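Local coordinates for TRNA nucleotidyl transferase-related protein (Thermotoga maritima, PDB 3H38) that adds the CCA sequence to tRNA 3' ends from CTP and ATP as a class II nucleotidyltransferase, this chain being the C-terminal part of a longer protein, at residues A[181-186]-A[218-223]; A[224-229]-A[277-282]; A[233-238]-A[259-264]. All coordinates share one frame; numbering follows the deposited sequence.

Contact 1: residues A[181-186]-A[218-223]; sequences AIRFEQ and RQELEK
R183 runs out from its helix across the last turns of helix 214-225 and sets one face of its guanidinium against the aliphatic chain of K223. Its CB starts among hydrocarbon, packed on I224. The chain is extended as far as CD, which reaches the K223 backbone, 3.9 Å from K223 O. A bend at CG-CD (chi3 63°) then turns the head group alongside K223. R183 NE passes K223 CB at 3.9 Å and is buried with no hydrogen-bond partner in the model. K223 CG sits 3.9 Å above the guanidinium plane, over its centre, an apolar cover suited to a long lysine methylene chain. Both helices belong to the largely helical part of the chain beyond the large mixed sheet, and helix 177-187 carries R177, R180, R183 and R187, which bind ATP and CTP in other structures of this enzyme; neither is bound here. At the tip, R183 NH1 comes 3.7 Å from K223 CD and donates to E220 OE1 at 2.8 Å (143° at the hydrogen), although the position of that oxygen is doubtful. The guanidinium and carboxylate planes are 24° apart, with E220 OE1 at the guanidinium edge. E220 OE2 turns to R180 and lies 3.5 Å from K223 NZ, so one carboxylate serves three cations. A leucine in place of R183 would probably leave E220 OE1 without this mate and the K223 methylenes without their flat support.

Contact 2: residues A[224-229]-A[277-282]; sequences ILEEKN and VDRFYA
The R279 guanidinium carries E226 OE2 over one face, 3.9 Å above its plane and displaced toward the rim, while L225 O approaches obliquely, 3.6 Å from R279 NH2. The carboxylate is turned 62° against the guanidinium, and no N-H points at it. E226 OE2 stands 4.0 Å from R279 NE, so the pair is an attraction of opposite charges rather than a salt bridge, at a margin where E226 is exposed and R279 partly so. At the F280 ring, L225 CD1 lies at the edge, near the ring plane. The methyl makes its closer contact on the backbone, 3.3 Å from F280 CA, and it also touches F280 CB at 4.0 Å. L225 gets there with CG set anti to its carbonyl carbon (chi1 -60°), and its branched apolar end suits this buried spot against the first turn of the helix. Nearer the backbones, L225 CB meets R279 CB. E222 and R218, earlier on helix 214-225, also pack against F280. D278 closes the start of the second helix, its OD2 accepting weakly from F280 N and Y281 N. The end of one helix thus rests on the first turn of another, whose start bears an aspartate N-cap with weak capping bonds.

Contact 3: residues A[233-238]-A[259-264]; sequences SIRRMA and KMENLF
I234 pushes its terminal methyl against the rim of F264, CD1 lying 3.3 Å from F264 CE1 and 3.6 Å from F264 CZ. The methyl is near the ring plane, so the aromatic is met at its edge and not over a face. With CG1 anti to the carbonyl carbon and the chain straight beyond it (chi2 -178°), I234 extends CD1 across to the partner helix, and the phenylalanine comes to it from the opposite direction. The same CD1 touches M260 CG at 4.2 Å, one turn earlier on the partner helix. L263 CD1 covers a face of F264 from within its own helix. Bulky apolar residues suit this interface because the axes of the two helix segments stay 12.0 Å apart. V283 of helix 279-287 packs against both M260 and F264, adding a third wall. Toward the solvent the chemistry turns ionic. E261 OE1 lies at the edge of the R235 guanidinium, in its plane, but the bond from R235 NH1 is weak, at 3.4 Å. The firmer partner of R235 is D257, which takes its NE. The result is a nearly antiparallel helix pair, inclined at 159°, with an apolar seam and a charged margin, in a largely helical region that probably takes part in RNA binding.

Helix 214-225 is shared by contact 1 and contact 2, which follow one another along it, and contact 3 is nested within the loop that contact 2 closes. Contact 1 is the most buried, yet its chemistry is ionic, in keeping with a nucleotide-binding helix. Contacts 2 and 3 are partly buried and pair an apolar centre with a looser charged margin. I224 lies between the contacts, its branches also touching S233 and M237. A salt bridge between E185 and R236 joins helix 177-187 to helix 230-239, so charge and hydrocarbon together link the binding helix to the neighbouring helices.

Contact 1: residues A[181-186]-A[218-223]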
loop_
_atom_site.group_PDB
_atom_site.type_symbol
_atom_site.label_atom_id
_atom_site.label_comp_id
_atom_site.label_asym_id
_atom_site.label_seq_id
_atom_site.Cartn_x
_atom_site.Cartn_y
_atom_site.Cartn_z
ATOM N N ALA A 181 11.652 -5.858 3.656
ATOM C CA ALA A 181 12.499 -5.664 4.838
ATOM C C ALA A 181 12.319 -4.264 5.408
ATOM O O ALA A 181 12.081 -4.084 6.596
ATOM C CB ALA A 181 13.961 -5.936 4.521
ATOM N N ILE A 182 12.403 -3.261 4.553
ATOM C CA ILE A 182 12.173 -1.908 5.016
ATOM C C ILE A 182 10.783 -1.813 5.633
ATOM O O ILE A 182 10.627 -1.267 6.738
ATOM C CB ILE A 182 12.348 -0.898 3.861
ATOM C CG1 ILE A 182 13.826 -0.804 3.471
ATOM C CG2 ILE A 182 11.780 0.464 4.222
ATOM C CD1 ILE A 182 14.023 -0.681 1.989
ATOM N N ARG A 183 9.792 -2.360 4.965
ATOM C CA ARG A 183 8.455 -2.298 5.461
ATOM C C ARG A 183 8.243 -2.835 6.843
ATOM O O ARG A 183 7.600 -2.210 7.614
ATOM C CB ARG A 183 7.456 -2.910 4.516
ATOM C CG ARG A 183 6.174 -3.210 5.161
ATOM C CD ARG A 183 5.060 -3.278 4.216
ATOM N NE ARG A 183 5.269 -4.357 3.287
ATOM C CZ ARG A 183 4.742 -5.556 3.403
ATOM N NH1 ARG A 183 5.006 -6.488 2.529
ATOM N NH2 ARG A 183 3.949 -5.811 4.395
ATOM N N PHE A 184 8.763 -4.011 7.144
ATOM C CA PHE A 184 8.626 -4.575 8.491
ATOM C C PHE A 184 9.602 -3.878 9.442
ATOM O O PHE A 184 9.388 -3.843 10.641
ATOM C CB PHE A 184 8.861 -6.093 8.500
ATOM C CG PHE A 184 7.800 -6.901 7.762
ATOM C CD1 PHE A 184 8.136 -7.672 6.662
ATOM C CD2 PHE A 184 6.491 -6.932 8.196
ATOM C CE1 PHE A 184 7.175 -8.435 5.997
ATOM C CE2 PHE A 184 5.534 -7.691 7.534
ATOM C CZ PHE A 184 5.880 -8.444 6.434
ATOM N N GLU A 185 10.690 -3.344 8.905
ATOM C CA GLU A 185 11.587 -2.515 9.712
ATOM C C GLU A 185 10.858 -1.304 10.298
ATOM O O GLU A 185 10.976 -1.024 11.482
ATOM C CB GLU A 185 12.783 -2.035 8.894
ATOM C CG GLU A 185 14.091 -2.082 9.655
ATOM C CD GLU A 185 15.167 -1.231 9.012
ATOM O OE1 GLU A 185 14.850 -0.484 8.050
ATOM O OE2 GLU A 185 16.328 -1.296 9.476
ATOM N N GLN A 186 10.104 -0.580 9.479
ATOM C CA GLN A 186 9.369 0.554 10.025
ATOM C C GLN A 186 8.092 0.119 10.748
ATOM O O GLN A 186 7.631 0.817 11.644
ATOM C CB GLN A 186 9.038 1.648 8.967
ATOM C CG GLN A 186 10.132 1.994 7.956
ATOM C CD GLN A 186 11.474 2.275 8.605
ATOM O OE1 GLN A 186 11.542 2.908 9.645
ATOM N NE2 GLN A 186 12.554 1.794 7.987
ATOM N N ARG A 218 5.541 -3.386 -7.727
ATOM C CA ARG A 218 4.533 -2.368 -7.492
ATOM C C ARG A 218 3.737 -2.791 -6.279
ATOM O O ARG A 218 3.414 -1.989 -5.385
ATOM C CB ARG A 218 3.622 -2.202 -8.716
ATOM C CG ARG A 218 2.309 -1.505 -8.432
ATOM C CD ARG A 218 1.584 -1.031 -9.688
ATOM N NE ARG A 218 0.285 -0.482 -9.315
ATOM C CZ ARG A 218 -0.599 0.033 -10.167
ATOM N NH1 ARG A 218 -1.749 0.505 -9.727
ATOM N NH2 ARG A 218 -0.344 0.067 -11.456
ATOM N N GLN A 219 3.439 -4.075 -6.226
ATOM C CA GLN A 219 2.574 -4.535 -5.187
ATOM C C GLN A 219 3.229 -4.413 -3.817
ATOM O O GLN A 219 2.549 -4.116 -2.830
ATOM C CB GLN A 219 2.117 -5.965 -5.441
ATOM C CG GLN A 219 1.160 -6.414 -4.355
ATOM C CD GLN A 219 1.453 -7.812 -3.860
ATOM O OE1 GLN A 219 2.081 -7.997 -2.805
ATOM N NE2 GLN A 219 1.010 -8.814 -4.624
ATOM N N GLU A 220 4.537 -4.640 -3.740
ATOM C CA GLU A 220 5.224 -4.454 -2.466
ATOM C C GLU A 220 5.295 -2.951 -2.160
ATOM O O GLU A 220 5.342 -2.525 -1.002
ATOM C CB GLU A 220 6.615 -5.092 -2.486
ATOM C CG GLU A 220 6.606 -6.637 -2.453
ATOM C CD GLU A 220 5.839 -7.238 -1.264
ATOM O OE1 GLU A 220 5.919 -6.683 -0.156
ATOM O OE2 GLU A 220 5.151 -8.272 -1.437
ATOM N N LEU A 221 5.274 -2.150 -3.216
ATOM C CA LEU A 221 5.253 -0.707 -3.057
ATOM C C LEU A 221 3.934 -0.225 -2.490
ATOM O O LEU A 221 3.930 0.551 -1.545
ATOM C CB LEU A 221 5.549 -0.009 -4.381
ATOM C CG LEU A 221 6.816 0.849 -4.479
ATOM C CD1 LEU A 221 7.770 0.647 -3.315
ATOM C CD2 LEU A 221 7.531 0.614 -5.817
ATOM N N GLU A 222 2.813 -0.664 -3.059
ATOM C CA GLU A 222 1.529 -0.219 -2.524
ATOM C C GLU A 222 1.458 -0.619 -1.055
ATOM O O GLU A 222 0.962 0.119 -0.198
ATOM C CB GLU A 222 0.361 -0.793 -3.333
ATOM C CG GLU A 222 0.176 -0.122 -4.690
ATOM C CD GLU A 222 -0.232 -1.079 -5.800
ATOM O OE1 GLU A 222 0.023 -2.306 -5.680
ATOM O OE2 GLU A 222 -0.796 -0.596 -6.813
ATOM N N LYS A 223 1.966 -1.786 -0.752
ATOM C CA LYS A 223 1.932 -2.311 0.584
ATOM C C LYS A 223 2.717 -1.473 1.556
ATOM O O LYS A 223 2.232 -1.146 2.599
ATOM C CB LYS A 223 2.490 -3.713 0.575
ATOM C CG LYS A 223 1.622 -4.770 1.095
ATOM C CD LYS A 223 2.005 -5.987 0.352
ATOM C CE LYS A 223 1.329 -7.211 0.825
ATOM N NZ LYS A 223 2.014 -8.383 0.220
#

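Contact 2: residues A[224-229]-A[277-282]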
loop_
_atom_site.group_PDB
_atom_site.type_symbol
_atom_site.label_atom_id
_atom_site.label_comp_id
_atom_site.label_asym_id
_atom_site.label_seq_id
_atom_site.Cartn_x
_atom_site.Cartn_y
_atom_site.Cartn_z
ATOM N N ILE A 224 3.915 -1.086 1.186
ATOM C CA ILE A 224 4.619 -0.035 1.928
ATOM C C ILE A 224 3.745 1.217 2.139
ATOM O O ILE A 224 3.673 1.756 3.245
ATOM C CB ILE A 224 5.906 0.408 1.232
ATOM C CG1 ILE A 224 7.068 -0.483 1.664
ATOM C CG2 ILE A 224 6.218 1.856 1.595
ATOM C CD1 ILE A 224 8.275 -0.338 0.778
ATOM N N LEU A 225 3.063 1.664 1.087
ATOM C CA LEU A 225 2.294 2.902 1.182
ATOM C C LEU A 225 1.164 2.794 2.183
ATOM O O LEU A 225 0.796 3.777 2.811
ATOM C CB LEU A 225 1.775 3.337 -0.194
ATOM C CG LEU A 225 2.987 3.557 -1.106
ATOM C CD1 LEU A 225 2.663 4.210 -2.450
ATOM C CD2 LEU A 225 4.034 4.347 -0.339
ATOM N N GLU A 226 0.649 1.606 2.361
ATOM C CA GLU A 226 -0.426 1.416 3.287
ATOM C C GLU A 226 0.064 1.125 4.683
ATOM O O GLU A 226 -0.717 0.915 5.549
ATOM C CB GLU A 226 -1.370 0.300 2.824
ATOM C CG GLU A 226 -2.158 0.549 1.565
ATOM C CD GLU A 226 -2.432 1.999 1.291
ATOM O OE1 GLU A 226 -2.027 2.488 0.233
ATOM O OE2 GLU A 226 -3.078 2.645 2.117
ATOM N N GLU A 227 1.368 1.062 4.873
ATOM C CA GLU A 227 1.912 0.812 6.205
ATOM C C GLU A 227 1.790 2.076 7.064
ATOM O O GLU A 227 1.229 3.087 6.635
ATOM C CB GLU A 227 3.364 0.332 6.112
ATOM C CG GLU A 227 3.954 -0.216 7.423
ATOM C CD GLU A 227 3.027 -1.203 8.099
ATOM O OE1 GLU A 227 2.792 -2.274 7.476
ATOM O OE2 GLU A 227 2.530 -0.895 9.228
ATOM N N LYS A 228 2.200 2.019 8.307
ATOM C CA LYS A 228 1.989 3.171 9.152
ATOM C C LYS A 228 2.738 4.446 8.880
ATOM O O LYS A 228 2.103 5.473 8.807
ATOM C CB LYS A 228 2.041 2.817 10.634
ATOM C CG LYS A 228 3.371 2.469 11.184
ATOM C CD LYS A 228 3.208 1.331 12.195
ATOM C CE LYS A 228 4.368 1.191 13.148
ATOM N NZ LYS A 228 4.365 2.274 14.153
ATOM N N ASN A 229 4.055 4.419 8.722
ATOM C CA ASN A 229 4.776 5.662 8.467
ATOM C C ASN A 229 5.547 5.556 7.193
ATOM O O ASN A 229 6.718 5.310 7.208
ATOM C CB ASN A 229 5.742 6.008 9.598
ATOM C CG ASN A 229 5.044 6.466 10.857
ATOM O OD1 ASN A 229 4.119 7.254 10.808
ATOM N ND2 ASN A 229 5.499 5.984 12.002
ATOM N N VAL A 277 -7.825 8.471 -1.895
ATOM C CA VAL A 277 -6.581 8.860 -2.544
ATOM C C VAL A 277 -5.689 7.636 -2.771
ATOM O O VAL A 277 -5.243 7.003 -1.809
ATOM C CB VAL A 277 -5.810 9.905 -1.704
ATOM C CG1 VAL A 277 -4.309 9.831 -1.985
ATOM C CG2 VAL A 277 -6.344 11.309 -1.960
ATOM N N ASP A 278 -5.438 7.296 -4.033
ATOM C CA ASP A 278 -4.474 6.248 -4.340
ATOM C C ASP A 278 -3.062 6.741 -4.025
ATOM O O ASP A 278 -2.493 7.564 -4.750
ATOM C CB ASP A 278 -4.579 5.790 -5.796
ATOM C CG ASP A 278 -3.615 4.653 -6.122
ATOM O OD1 ASP A 278 -3.856 3.927 -7.109
ATOM O OD2 ASP A 278 -2.610 4.487 -5.396
ATOM N N ARG A 279 -2.502 6.226 -2.937
ATOM C CA ARG A 279 -1.212 6.693 -2.458
ATOM C C ARG A 279 -0.069 6.355 -3.390
ATOM O O ARG A 279 0.909 7.113 -3.466
ATOM C CB ARG A 279 -0.935 6.154 -1.064
ATOM C CG ARG A 279 -2.055 6.480 -0.130
ATOM C CD ARG A 279 -1.617 6.478 1.296
ATOM N NE ARG A 279 -2.783 6.638 2.149
ATOM C CZ ARG A 279 -2.766 6.487 3.466
ATOM N NH1 ARG A 279 -3.891 6.640 4.157
ATOM N NH2 ARG A 279 -1.627 6.178 4.084
ATOM N N PHE A 280 -0.191 5.226 -4.093
ATOM C CA PHE A 280 0.821 4.826 -5.058
ATOM C C PHE A 280 1.004 5.928 -6.132
ATOM O O PHE A 280 2.120 6.330 -6.441
ATOM C CB PHE A 280 0.464 3.465 -5.686
ATOM C CG PHE A 280 1.437 3.007 -6.748
ATOM C CD1 PHE A 280 2.771 2.778 -6.438
ATOM C CD2 PHE A 280 1.013 2.796 -8.052
ATOM C CE1 PHE A 280 3.676 2.365 -7.418
ATOM C CE2 PHE A 280 1.906 2.380 -9.035
ATOM C CZ PHE A 280 3.253 2.173 -8.711
ATOM N N TYR A 281 -0.103 6.405 -6.684
ATOM C CA TYR A 281 -0.068 7.450 -7.694
ATOM C C TYR A 281 0.271 8.830 -7.123
ATOM O O TYR A 281 0.968 9.618 -7.769
ATOM C CB TYR A 281 -1.404 7.520 -8.405
ATOM C CG TYR A 281 -1.512 6.522 -9.497
ATOM C CD1 TYR A 281 -1.668 6.934 -10.802
ATOM C CD2 TYR A 281 -1.413 5.159 -9.238
ATOM C CE1 TYR A 281 -1.744 6.038 -11.817
ATOM C CE2 TYR A 281 -1.489 4.238 -10.268
ATOM C CZ TYR A 281 -1.658 4.699 -11.550
ATOM O OH TYR A 281 -1.746 3.855 -12.600
ATOM N N ALA A 282 -0.235 9.121 -5.930
ATOM C CA ALA A 282 0.113 10.368 -5.275
ATOM C C ALA A 282 1.631 10.457 -5.209
ATOM O O ALA A 282 2.223 11.468 -5.605
ATOM C CB ALA A 282 -0.474 10.415 -3.887
#

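Contact 3: residues A[233-238]-A[259-264]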
loop_
_atom_site.group_PDB
_atom_site.type_symbol
_atom_site.label_atom_id
_atom_site.label_comp_id
_atom_site.label_asym_id
_atom_site.label_seq_id
_atom_site.Cartn_x
_atom_site.Cartn_y
_atom_site.Cartn_z
ATOM N N SER A 233 9.853 4.867 5.514
ATOM C CA SER A 233 10.178 3.766 4.599
ATOM C C SER A 233 10.825 4.321 3.336
ATOM O O SER A 233 11.899 3.884 2.898
ATOM C CB SER A 233 8.900 3.038 4.191
ATOM O OG SER A 233 8.358 2.286 5.254
ATOM N N ILE A 234 10.149 5.306 2.764
ATOM C CA ILE A 234 10.652 6.041 1.628
ATOM C C ILE A 234 12.056 6.592 1.894
ATOM O O ILE A 234 12.953 6.467 1.056
ATOM C CB ILE A 234 9.693 7.160 1.278
ATOM C CG1 ILE A 234 8.377 6.558 0.759
ATOM C CG2 ILE A 234 10.332 8.101 0.269
ATOM C CD1 ILE A 234 7.359 7.628 0.323
ATOM N N ARG A 235 12.276 7.144 3.076
ATOM C CA ARG A 235 13.594 7.724 3.343
ATOM C C ARG A 235 14.566 6.601 3.512
ATOM O O ARG A 235 15.751 6.731 3.226
ATOM C CB ARG A 235 13.565 8.645 4.559
ATOM C CG ARG A 235 12.584 9.798 4.357
ATOM C CD ARG A 235 12.414 10.602 5.619
ATOM N NE ARG A 235 12.162 12.014 5.350
ATOM C CZ ARG A 235 11.464 12.810 6.160
ATOM N NH1 ARG A 235 11.257 14.115 5.861
ATOM N NH2 ARG A 235 10.950 12.280 7.265
ATOM N N ARG A 236 14.042 5.464 3.940
ATOM C CA ARG A 236 14.885 4.298 4.136
ATOM C C ARG A 236 15.318 3.744 2.775
ATOM O O ARG A 236 16.479 3.399 2.584
ATOM C CB ARG A 236 14.154 3.255 4.993
ATOM C CG ARG A 236 15.026 2.108 5.446
ATOM C CD ARG A 236 16.303 2.553 6.157
ATOM N NE ARG A 236 16.711 1.526 7.103
ATOM C CZ ARG A 236 17.951 1.310 7.527
ATOM N NH1 ARG A 236 18.183 0.335 8.391
ATOM N NH2 ARG A 236 18.956 2.046 7.094
ATOM N N MET A 237 14.385 3.688 1.826
ATOM C CA MET A 237 14.688 3.270 0.450
ATOM C C MET A 237 15.781 4.159 -0.115
ATOM O O MET A 237 16.729 3.694 -0.720
ATOM C CB MET A 237 13.441 3.401 -0.432
ATOM C CG MET A 237 12.369 2.323 -0.138
ATOM S SD MET A 237 10.766 2.515 -1.009
ATOM C CE MET A 237 9.724 3.064 0.341
ATOM N N ALA A 238 15.638 5.461 0.099
ATOM C CA ALA A 238 16.595 6.394 -0.427
ATOM C C ALA A 238 17.938 6.155 0.266
ATOM O O ALA A 238 18.965 6.046 -0.388
ATOM C CB ALA A 238 16.097 7.795 -0.236
ATOM N N LYS A 259 9.030 17.761 -0.473
ATOM C CA LYS A 259 7.755 17.672 -1.173
ATOM C C LYS A 259 7.081 16.445 -0.656
ATOM O O LYS A 259 5.878 16.433 -0.425
ATOM C CB LYS A 259 7.948 17.524 -2.671
ATOM C CG LYS A 259 8.457 18.748 -3.369
ATOM C CD LYS A 259 8.951 18.359 -4.772
ATOM C CE LYS A 259 9.399 19.580 -5.580
ATOM N NZ LYS A 259 9.979 19.202 -6.894
ATOM N N MET A 260 7.848 15.399 -0.483
ATOM C CA MET A 260 7.328 14.159 -0.005
ATOM C C MET A 260 6.776 14.300 1.395
ATOM O O MET A 260 5.707 13.822 1.675
ATOM C CB MET A 260 8.407 13.107 -0.090
ATOM C CG MET A 260 7.952 11.733 -0.373
ATOM S SD MET A 260 6.834 11.436 -1.722
ATOM C CE MET A 260 7.573 12.301 -2.998
ATOM N N GLU A 261 7.486 14.992 2.260
ATOM C CA GLU A 261 6.933 15.317 3.569
ATOM C C GLU A 261 5.605 16.111 3.485
ATOM O O GLU A 261 4.594 15.688 4.044
ATOM C CB GLU A 261 7.966 16.056 4.398
ATOM C CG GLU A 261 7.465 16.491 5.735
ATOM C CD GLU A 261 8.553 17.146 6.559
ATOM O OE1 GLU A 261 9.724 17.106 6.114
ATOM O OE2 GLU A 261 8.237 17.699 7.643
ATOM N N ASN A 262 5.598 17.236 2.769
ATOM C CA ASN A 262 4.350 17.952 2.508
ATOM C C ASN A 262 3.261 17.032 1.983
ATOM O O ASN A 262 2.101 17.133 2.386
ATOM C CB ASN A 262 4.541 19.084 1.494
ATOM C CG ASN A 262 5.484 20.170 1.987
ATOM O OD1 ASN A 262 6.062 20.914 1.192
ATOM N ND2 ASN A 262 5.656 20.254 3.293
ATOM N N LEU A 263 3.647 16.156 1.059
ATOM C CA LEU A 263 2.725 15.245 0.400
ATOM C C LEU A 263 1.932 14.474 1.449
ATOM O O LEU A 263 0.717 14.588 1.516
ATOM C CB LEU A 263 3.518 14.280 -0.486
ATOM C CG LEU A 263 2.853 13.332 -1.495
ATOM C CD1 LEU A 263 2.927 11.879 -1.038
ATOM C CD2 LEU A 263 1.433 13.760 -1.860
ATOM N N PHE A 264 2.636 13.710 2.280
ATOM C CA PHE A 264 1.988 12.825 3.246
ATOM C C PHE A 264 1.184 13.581 4.280
ATOM O O PHE A 264 0.052 13.200 4.570
ATOM C CB PHE A 264 3.001 11.869 3.891
ATOM C CG PHE A 264 3.392 10.722 2.990
ATOM C CD1 PHE A 264 4.667 10.650 2.437
ATOM C CD2 PHE A 264 2.450 9.733 2.652
ATOM C CE1 PHE A 264 5.021 9.589 1.591
ATOM C CE2 PHE A 264 2.782 8.665 1.796
ATOM C CZ PHE A 264 4.067 8.582 1.266
#